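Local coordinates for protein putative alpha-L-fucosidase (PDB 3EYP) that probably hydrolyses alpha-L-fucosides, as expected of a member of glycoside hydrolase family 29, at residues A[256-261]-A[294-299]. Residues are numbered along the deposited sequence; the frame is centred on the assembly and turned at random.
Sequences VSIRPS and LNFPPD
The hydroxyl OG of S257 is gripped by three groups. N295 gives it an N-H from ND2, 3.0 Å from OG with an angle of 163° at the hydrogen, and OG lies almost in the plane of that amide. OG in turn donates to O of S261, 2.7 Å away, meeting this carbonyl from above its plane, while the backbone N of R259 adds a weak bond. The S257 torsion, which sets OG opposite the backbone N and beside the carbonyl carbon (chi1 -165°), places the hydroxyl within reach of both these groups of the following loop. Further bonds, of ND2 to O of W262 and of OD1 to ND1 of H27, help hold the N295 amide in one orientation and would oppose its flipping. An alanine in place of S257 would probably leave O of S261 without this donor and ND2 of N295 with W262 O alone, and free the 258-261 loop to shift. Next to this cluster the two strands pair in parallel: N295 N donates to V256 O at 2.9 Å, and I258 N to N295 O at 3.0 Å, so that both the N-H and the carbonyl of N295 are bonded to segment 256-261. On the face turned from S257 and N295, V256 and L294 lie side by side, CG1 and CD1 3.9 Å apart. Beyond the strands, CD1 of I258 comes to 3.7 Å from CE1 of the F296 ring, and the extended R259 chain lays CD 3.5 Å from CG of P297 on its way to salt bridges with D308 and D269. Strands 253-257 and 291-295, neighbours linked through helix 275-283, form a beta-alpha-beta crossover consistent with the family's TIM barrel, a fold whose active site lies at the C-terminal strand ends.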
loop_
_atom_site.group_PDB
_atom_site.type_symbol
_atom_site.label_atom_id
_atom_site.label_comp_id
_atom_site.label_asym_id
_atom_site.label_seq_id
_atom_site.Cartn_x
_atom_site.Cartn_y
_atom_site.Cartn_z
ATOM N N VAL A 256 -5.371 -5.935 -2.748
ATOM C CA VAL A 256 -6.724 -6.376 -3.016
ATOM C C VAL A 256 -7.089 -6.073 -4.465
ATOM O O VAL A 256 -6.546 -5.168 -5.103
ATOM C CB VAL A 256 -7.734 -5.699 -2.006
ATOM C CG1 VAL A 256 -7.715 -4.175 -2.184
ATOM C CG2 VAL A 256 -9.117 -6.218 -2.135
ATOM N N SER A 257 -7.917 -6.908 -5.001
ATOM C CA SER A 257 -8.482 -6.670 -6.301
ATOM C C SER A 257 -9.765 -5.832 -6.284
ATOM O O SER A 257 -10.636 -5.910 -5.414
ATOM C CB SER A 257 -8.735 -7.998 -7.038
ATOM O OG SER A 257 -8.958 -7.773 -8.427
ATOM N N ILE A 258 -9.883 -5.007 -7.303
ATOM C CA ILE A 258 -11.117 -4.228 -7.485
ATOM C C ILE A 258 -12.296 -5.137 -7.923
ATOM O O ILE A 258 -13.448 -4.735 -7.907
ATOM C CB ILE A 258 -10.919 -3.082 -8.512
ATOM C CG1 ILE A 258 -11.900 -1.924 -8.270
ATOM C CG2 ILE A 258 -11.018 -3.588 -10.017
ATOM C CD1 ILE A 258 -11.378 -0.645 -9.016
ATOM N N ARG A 259 -11.964 -6.371 -8.285
ATOM C CA ARG A 259 -12.942 -7.398 -8.684
ATOM C C ARG A 259 -12.825 -8.651 -7.800
ATOM O O ARG A 259 -11.951 -8.704 -6.973
ATOM C CB ARG A 259 -12.725 -7.810 -10.142
ATOM C CG ARG A 259 -13.042 -6.715 -11.148
ATOM C CD ARG A 259 -12.264 -6.862 -12.494
ATOM N NE ARG A 259 -12.813 -5.934 -13.452
ATOM C CZ ARG A 259 -13.644 -6.268 -14.429
ATOM N NH1 ARG A 259 -13.979 -7.537 -14.597
ATOM N NH2 ARG A 259 -14.151 -5.321 -15.216
ATOM N N PRO A 260 -13.720 -9.635 -7.973
ATOM C CA PRO A 260 -13.603 -10.857 -7.173
ATOM C C PRO A 260 -12.317 -11.628 -7.495
ATOM O O PRO A 260 -11.690 -12.204 -6.585
ATOM C CB PRO A 260 -14.851 -11.657 -7.547
ATOM C CG PRO A 260 -15.901 -10.579 -7.907
ATOM C CD PRO A 260 -15.040 -9.539 -8.643
ATOM N N SER A 261 -11.868 -11.518 -8.744
ATOM C CA SER A 261 -10.655 -12.230 -9.184
ATOM C C SER A 261 -9.528 -11.257 -9.487
ATOM O O SER A 261 -9.755 -10.077 -9.648
ATOM C CB SER A 261 -10.898 -13.078 -10.461
ATOM O OG SER A 261 -11.935 -14.071 -10.390
ATOM N N LEU A 294 -4.049 -1.772 -5.118
ATOM C CA LEU A 294 -5.311 -2.101 -5.742
ATOM C C LEU A 294 -5.127 -2.536 -7.156
ATOM O O LEU A 294 -4.590 -1.803 -7.984
ATOM C CB LEU A 294 -6.246 -0.870 -5.750
ATOM C CG LEU A 294 -7.686 -0.985 -6.209
ATOM C CD1 LEU A 294 -8.504 -2.010 -5.374
ATOM C CD2 LEU A 294 -8.370 0.447 -6.157
ATOM N N ASN A 295 -5.651 -3.728 -7.415
ATOM C CA ASN A 295 -5.570 -4.392 -8.741
ATOM C C ASN A 295 -6.693 -4.059 -9.707
ATOM O O ASN A 295 -7.885 -4.215 -9.403
ATOM C CB ASN A 295 -5.456 -5.912 -8.567
ATOM C CG ASN A 295 -5.438 -6.637 -9.889
ATOM O OD1 ASN A 295 -4.428 -6.643 -10.589
ATOM N ND2 ASN A 295 -6.545 -7.280 -10.213
ATOM N N PHE A 296 -6.259 -3.558 -10.877
ATOM C CA PHE A 296 -7.093 -3.354 -12.074
ATOM C C PHE A 296 -6.602 -4.334 -13.152
ATOM O O PHE A 296 -5.487 -4.154 -13.672
ATOM C CB PHE A 296 -6.884 -1.947 -12.667
ATOM C CG PHE A 296 -7.166 -0.804 -11.713
ATOM C CD1 PHE A 296 -8.343 -0.112 -11.791
ATOM C CD2 PHE A 296 -6.250 -0.459 -10.738
ATOM C CE1 PHE A 296 -8.630 0.950 -10.949
ATOM C CE2 PHE A 296 -6.525 0.583 -9.860
ATOM C CZ PHE A 296 -7.726 1.302 -9.967
ATOM N N PRO A 297 -7.397 -5.397 -13.480
ATOM C CA PRO A 297 -6.952 -6.340 -14.523
ATOM C C PRO A 297 -7.369 -5.930 -15.954
ATOM O O PRO A 297 -8.553 -5.766 -16.235
ATOM C CB PRO A 297 -7.633 -7.668 -14.088
ATOM C CG PRO A 297 -8.924 -7.215 -13.511
ATOM C CD PRO A 297 -8.527 -5.959 -12.717
ATOM N N PRO A 298 -6.390 -5.651 -16.835
ATOM C CA PRO A 298 -6.730 -5.337 -18.225
ATOM C C PRO A 298 -7.419 -6.518 -18.910
ATOM O O PRO A 298 -7.178 -7.691 -18.609
ATOM C CB PRO A 298 -5.386 -5.064 -18.854
ATOM C CG PRO A 298 -4.441 -4.762 -17.653
ATOM C CD PRO A 298 -4.948 -5.650 -16.619
ATOM N N ASP A 299 -8.259 -6.168 -19.853
ATOM C CA ASP A 299 -8.992 -7.132 -20.628
ATOM C C ASP A 299 -8.236 -7.662 -21.841
ATOM O O ASP A 299 -7.067 -7.432 -22.035
ATOM C CB ASP A 299 -10.382 -6.581 -20.992
ATOM C CG ASP A 299 -10.358 -5.631 -22.133
ATOM O OD1 ASP A 299 -9.229 -5.165 -22.448
ATOM O OD2 ASP A 299 -11.458 -5.417 -22.737
#